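Local coordinates for protein putative poly(3-hydroxybutyrate) depolymerase LpqC (Bordetella parapertussis 12822, PDB 3D0K) that probably hydrolyses ester bonds, as a putative poly(3-hydroxybutyrate) depolymerase with an alpha-beta-alpha sandwich architecture and a serine-hydrolase-like active site, at residues P207-T219 and G234-E246. Sequence-based numbering, arbitrary orientation. Where two conformers were deposited one is given.
Sequences PMTILAGDQDIAT and GPHRYARARHYYE. With SO4 (sulfate ion), chain E.
D216 and R237 meet just beyond strand 209-213, at the close of the type I turn G213-D216, where an alpha/beta-hydrolase-like fold probably carries its catalytic acid. NH2 of R237 donates to OD1 of D216 at 3.2 Å, a salt bridge made on the syn lone pair, with the carboxylate and guanidinium planes 39° apart. OD2 of the same carboxylate accepts from ND1 of H271, consistent with a Ser-His-Asp triad completed by S148. Arginine suits its place because its extended arm presents two edges: NH2 takes the aspartate, while NE and NH1 both point at O3 of a sulfate, each 2.7 Å away. The sulfate, probably from the crystallisation liquor, is also hydrogen-bonded to NE2 of Q152, and the R237 side chain touches the probable nucleophile elbow around S148.

The backbone pins the turn that carries D216 to the start of helix 237-255. N of Y238, in the first turn, donates to O of D216 at 3.1 Å, in the carbonyl plane, and a water accepts from N of R237 and lies within donating distance of OD1 of D216 and O of A218. Two rings close over this loop. CG of Y238 stands anti to its backbone N (chi1 177°), which lays one ring face under D214, whose CA sits 3.7 Å from the centroid; the carboxylate of D214 turns away to N of G268. CG2 of I217 makes a CH-pi contact centred over one face of H236, the N-cap residue, while CG of P235 covers the opposite face near its rim.

Farther along, the axes of strand 209-213 and helix residues 237-246 approach to 8.0 Å, roughly antiparallel at 151°. Small residues permit this: CB of A212 meets CB of A241 at 3.6 Å. Beyond them branched I210 reaches the helix with both arms, its CG2 on A241 and its CD1 3.6 Å from CD2 of Y244.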
loop_
_atom_site.group_PDB
_atom_site.type_symbol
_atom_site.label_atom_id
_atom_site.label_comp_id
_atom_site.label_asym_id
_atom_site.label_seq_id
_atom_site.Cartn_x
_atom_site.Cartn_y
_atom_site.Cartn_z
ATOM N N PRO A 207 3.212 6.541 -12.019
ATOM C CA PRO A 207 2.097 5.763 -12.624
ATOM C C PRO A 207 1.314 4.866 -11.635
ATOM O O PRO A 207 1.171 3.649 -11.856
ATOM C CB PRO A 207 2.807 4.937 -13.699
ATOM C CG PRO A 207 4.161 4.616 -13.040
ATOM C CD PRO A 207 4.538 5.980 -12.373
HETATM N N MSE A 208 0.803 5.456 -10.569
HETATM C CA MSE A 208 0.098 4.709 -9.559
HETATM C C MSE A 208 -1.226 4.249 -10.140
HETATM O O MSE A 208 -1.849 5.036 -10.809
HETATM C CB MSE A 208 -0.208 5.657 -8.359
HETATM C CG MSE A 208 -0.941 4.900 -7.270
HETATM SE SE MSE A 208 -0.926 6.021 -5.618
HETATM C CE MSE A 208 0.964 6.358 -5.763
ATOM N N THR A 209 -1.658 3.005 -9.865
ATOM C CA THR A 209 -3.015 2.532 -10.205
ATOM C C THR A 209 -3.907 2.731 -8.980
ATOM O O THR A 209 -3.576 2.319 -7.850
ATOM C CB THR A 209 -3.032 1.025 -10.578
ATOM O OG1 THR A 209 -2.127 0.800 -11.651
ATOM C CG2 THR A 209 -4.421 0.546 -10.998
ATOM N N ILE A 210 -5.059 3.343 -9.216
ATOM C CA ILE A 210 -6.111 3.344 -8.247
ATOM C C ILE A 210 -7.040 2.253 -8.678
ATOM O O ILE A 210 -7.637 2.345 -9.768
ATOM C CB ILE A 210 -6.839 4.675 -8.223
ATOM C CG1 ILE A 210 -5.827 5.801 -7.882
ATOM C CG2 ILE A 210 -8.068 4.580 -7.297
ATOM C CD1 ILE A 210 -6.372 7.206 -8.444
ATOM N N LEU A 211 -7.135 1.182 -7.870
ATOM C CA LEU A 211 -7.932 0.020 -8.286
ATOM C C LEU A 211 -9.238 0.037 -7.493
ATOM O O LEU A 211 -9.220 -0.064 -6.243
ATOM C CB LEU A 211 -7.199 -1.276 -8.043
ATOM C CG LEU A 211 -7.650 -2.589 -8.663
ATOM C CD1 LEU A 211 -7.630 -2.575 -10.227
ATOM C CD2 LEU A 211 -6.738 -3.763 -8.180
ATOM N N ALA A 212 -10.341 0.183 -8.210
ATOM C CA ALA A 212 -11.643 0.450 -7.561
ATOM C C ALA A 212 -12.708 -0.572 -7.991
ATOM O O ALA A 212 -13.047 -0.653 -9.168
ATOM C CB ALA A 212 -12.092 1.906 -7.842
ATOM N N GLY A 213 -13.248 -1.339 -7.037
ATOM C CA GLY A 213 -14.341 -2.269 -7.342
ATOM C C GLY A 213 -15.606 -1.475 -7.513
ATOM O O GLY A 213 -15.928 -0.604 -6.679
ATOM N N ASP A 214 -16.341 -1.724 -8.599
ATOM C CA ASP A 214 -17.553 -0.941 -8.855
ATOM C C ASP A 214 -18.778 -1.370 -8.054
ATOM O O ASP A 214 -19.844 -0.750 -8.138
ATOM C CB ASP A 214 -17.839 -0.793 -10.360
ATOM C CG ASP A 214 -18.365 -2.071 -11.022
ATOM O OD1 ASP A 214 -18.686 -3.075 -10.328
ATOM O OD2 ASP A 214 -18.467 -2.046 -12.278
ATOM N N GLN A 215 -18.614 -2.441 -7.284
ATOM C CA GLN A 215 -19.575 -2.875 -6.302
ATOM C C GLN A 215 -19.144 -2.472 -4.863
ATOM O O GLN A 215 -19.784 -2.879 -3.897
ATOM C CB GLN A 215 -19.792 -4.403 -6.391
ATOM C CG GLN A 215 -20.368 -4.902 -7.741
ATOM C CD GLN A 215 -21.631 -4.154 -8.148
ATOM O OE1 GLN A 215 -21.625 -3.432 -9.140
ATOM N NE2 GLN A 215 -22.707 -4.291 -7.355
ATOM N N ASP A 216 -18.089 -1.655 -4.708
ATOM C CA ASP A 216 -17.737 -1.173 -3.359
ATOM C C ASP A 216 -18.574 0.074 -3.106
ATOM O O ASP A 216 -18.085 1.226 -3.133
ATOM C CB ASP A 216 -16.211 -0.918 -3.226
ATOM C CG ASP A 216 -15.733 -0.870 -1.772
ATOM O OD1 ASP A 216 -16.530 -0.651 -0.834
ATOM O OD2 ASP A 216 -14.521 -1.045 -1.547
ATOM N N ILE A 217 -19.872 -0.182 -2.905
ATOM C CA ILE A 217 -20.872 0.881 -2.929
ATOM C C ILE A 217 -21.814 0.797 -1.736
ATOM O O ILE A 217 -22.789 1.526 -1.687
ATOM C CB ILE A 217 -21.706 0.909 -4.278
ATOM C CG1 ILE A 217 -22.440 -0.440 -4.510
ATOM C CG2 ILE A 217 -20.801 1.337 -5.479
ATOM C CD1 ILE A 217 -23.601 -0.377 -5.501
ATOM N N ALA A 218 -21.498 -0.055 -0.768
ATOM C CA ALA A 218 -22.264 -0.108 0.480
ATOM C C ALA A 218 -21.971 1.158 1.313
ATOM O O ALA A 218 -20.820 1.647 1.342
ATOM C CB ALA A 218 -21.913 -1.383 1.258
ATOM N N THR A 219 -22.990 1.679 1.990
ATOM C CA THR A 219 -22.959 3.075 2.524
ATOM C C THR A 219 -23.048 3.241 4.062
ATOM O O THR A 219 -23.470 2.312 4.786
ATOM C CB THR A 219 -24.066 3.939 1.882
ATOM O OG1 THR A 219 -25.349 3.367 2.176
ATOM C CG2 THR A 219 -23.880 4.042 0.338
ATOM N N GLY A 234 -17.429 11.612 -1.174
ATOM C CA GLY A 234 -18.487 10.779 -1.807
ATOM C C GLY A 234 -19.145 9.779 -0.864
ATOM O O GLY A 234 -18.683 9.583 0.252
ATOM N N PRO A 235 -20.268 9.165 -1.293
ATOM C CA PRO A 235 -21.042 8.308 -0.364
ATOM C C PRO A 235 -20.445 6.927 -0.064
ATOM O O PRO A 235 -20.874 6.278 0.904
ATOM C CB PRO A 235 -22.407 8.164 -1.064
ATOM C CG PRO A 235 -22.099 8.406 -2.534
ATOM C CD PRO A 235 -20.903 9.314 -2.611
ATOM N N HIS A 236 -19.475 6.480 -0.870
ATOM C CA HIS A 236 -18.947 5.125 -0.807
ATOM C C HIS A 236 -17.558 5.116 -1.429
ATOM O O HIS A 236 -17.147 6.106 -2.038
ATOM C CB HIS A 236 -19.890 4.073 -1.457
ATOM C CG HIS A 236 -20.397 4.452 -2.825
ATOM N ND1 HIS A 236 -19.554 4.708 -3.886
ATOM C CD2 HIS A 236 -21.659 4.646 -3.292
ATOM C CE1 HIS A 236 -20.272 5.050 -4.945
ATOM N NE2 HIS A 236 -21.551 5.032 -4.609
ATOM N N ARG A 237 -16.834 3.995 -1.308
ATOM C CA ARG A 237 -15.426 4.017 -1.662
ATOM C C ARG A 237 -15.278 4.188 -3.163
ATOM O O ARG A 237 -14.318 4.792 -3.617
ATOM C CB ARG A 237 -14.724 2.731 -1.214
ATOM C CG ARG A 237 -14.805 2.499 0.330
ATOM C CD ARG A 237 -13.951 1.330 0.738
ATOM N NE ARG A 237 -13.977 1.111 2.192
ATOM C CZ ARG A 237 -14.967 0.509 2.858
ATOM N NH1 ARG A 237 -14.850 0.347 4.177
ATOM N NH2 ARG A 237 -16.036 0.035 2.212
ATOM N N TYR A 238 -16.198 3.617 -3.932
ATOM C CA TYR A 238 -16.074 3.669 -5.388
ATOM C C TYR A 238 -16.173 5.154 -5.843
ATOM O O TYR A 238 -15.335 5.627 -6.646
ATOM C CB TYR A 238 -17.161 2.789 -6.023
ATOM C CG TYR A 238 -17.202 2.809 -7.549
ATOM C CD1 TYR A 238 -16.041 2.583 -8.309
ATOM C CD2 TYR A 238 -18.424 2.978 -8.220
ATOM C CE1 TYR A 238 -16.078 2.583 -9.689
ATOM C CE2 TYR A 238 -18.482 2.982 -9.625
ATOM C CZ TYR A 238 -17.305 2.777 -10.347
ATOM O OH TYR A 238 -17.367 2.787 -11.738
ATOM N N ALA A 239 -17.168 5.902 -5.326
ATOM C CA ALA A 239 -17.233 7.359 -5.615
ATOM C C ALA A 239 -15.954 8.084 -5.195
ATOM O O ALA A 239 -15.488 8.973 -5.906
ATOM C CB ALA A 239 -18.419 8.021 -4.943
ATOM N N ARG A 240 -15.416 7.731 -4.023
ATOM C CA ARG A 240 -14.247 8.427 -3.529
ATOM C C ARG A 240 -13.037 8.204 -4.410
ATOM O O ARG A 240 -12.189 9.120 -4.561
ATOM C CB ARG A 240 -13.933 8.025 -2.088
ATOM C CG ARG A 240 -15.060 8.389 -1.191
ATOM C CD ARG A 240 -14.821 8.069 0.294
ATOM N NE ARG A 240 -16.049 8.390 1.024
ATOM C CZ ARG A 240 -16.313 8.026 2.280
ATOM N NH1 ARG A 240 -15.439 7.312 2.968
ATOM N NH2 ARG A 240 -17.470 8.343 2.845
ATOM N N ALA A 241 -12.922 6.992 -4.955
ATOM C CA ALA A 241 -11.832 6.650 -5.886
ATOM C C ALA A 241 -11.865 7.578 -7.118
ATOM O O ALA A 241 -10.858 8.166 -7.514
ATOM C CB ALA A 241 -11.942 5.155 -6.322
ATOM N N ARG A 242 -13.053 7.808 -7.667
ATOM C CA ARG A 242 -13.207 8.692 -8.832
ATOM C C ARG A 242 -12.899 10.145 -8.468
ATOM O O ARG A 242 -12.312 10.889 -9.255
ATOM C CB ARG A 242 -14.649 8.643 -9.379
ATOM C CG ARG A 242 -15.165 7.250 -9.741
ATOM C CD ARG A 242 -16.227 7.374 -10.912
ATOM N NE ARG A 242 -15.452 7.335 -12.159
ATOM C CZ ARG A 242 -15.335 6.281 -12.972
ATOM N NH1 ARG A 242 -14.558 6.374 -14.051
ATOM N NH2 ARG A 242 -16.001 5.146 -12.741
ATOM N N HIS A 243 -13.296 10.532 -7.270
ATOM C CA HIS A 243 -13.070 11.878 -6.749
ATOM C C HIS A 243 -11.548 12.103 -6.651
ATOM O O HIS A 243 -11.069 13.154 -7.077
ATOM C CB HIS A 243 -13.754 12.009 -5.395
ATOM C CG HIS A 243 -13.698 13.380 -4.789
ATOM N ND1 HIS A 243 -12.632 13.809 -4.025
ATOM C CD2 HIS A 243 -14.584 14.401 -4.800
ATOM C CE1 HIS A 243 -12.859 15.047 -3.600
ATOM N NE2 HIS A 243 -14.037 15.432 -4.058
ATOM N N TYR A 244 -10.815 11.139 -6.087
ATOM C CA TYR A 244 -9.353 11.264 -5.931
ATOM C C TYR A 244 -8.639 11.411 -7.272
ATOM O O TYR A 244 -7.787 12.306 -7.465
ATOM C CB TYR A 244 -8.803 10.042 -5.167
ATOM C CG TYR A 244 -7.326 10.059 -4.894
ATOM C CD1 TYR A 244 -6.719 11.066 -4.095
ATOM C CD2 TYR A 244 -6.522 8.994 -5.361
ATOM C CE1 TYR A 244 -5.312 11.018 -3.828
ATOM C CE2 TYR A 244 -5.180 8.938 -5.056
ATOM C CZ TYR A 244 -4.596 9.957 -4.296
ATOM O OH TYR A 244 -3.242 9.853 -4.005
ATOM N N TYR A 245 -8.992 10.516 -8.178
ATOM C CA TYR A 245 -8.486 10.556 -9.540
ATOM C C TYR A 245 -8.676 11.926 -10.211
ATOM O O TYR A 245 -7.739 12.496 -10.744
ATOM C CB TYR A 245 -9.080 9.431 -10.374
ATOM C CG TYR A 245 -8.542 9.424 -11.788
ATOM C CD1 TYR A 245 -7.247 8.964 -12.064
ATOM C CD2 TYR A 245 -9.322 9.884 -12.851
ATOM C CE1 TYR A 245 -6.772 8.943 -13.382
ATOM C CE2 TYR A 245 -8.826 9.884 -14.169
ATOM C CZ TYR A 245 -7.576 9.403 -14.408
ATOM O OH TYR A 245 -7.101 9.404 -15.700
ATOM N N GLU A 246 -9.883 12.481 -10.154
ATOM C CA GLU A 246 -10.119 13.790 -10.782
ATOM C C GLU A 246 -9.351 14.914 -10.064
ATOM O O GLU A 246 -8.868 15.861 -10.715
ATOM C CB GLU A 246 -11.629 14.096 -10.877
ATOM C CG GLU A 246 -12.428 13.120 -11.784
ATOM C CD GLU A 246 -13.863 12.891 -11.289
ATOM O OE1 GLU A 246 -14.709 12.348 -12.041
ATOM O OE2 GLU A 246 -14.133 13.225 -10.114
HETATM S S SO4 E . -11.173 1.636 5.042
HETATM O O1 SO4 E . -10.076 2.033 4.157
HETATM O O2 SO4 E . -11.274 2.680 6.073
HETATM O O3 SO4 E . -12.460 1.523 4.418
HETATM O O4 SO4 E . -10.865 0.461 5.831
HETATM O O HOH W 1 -18.118 1.770 0.139
#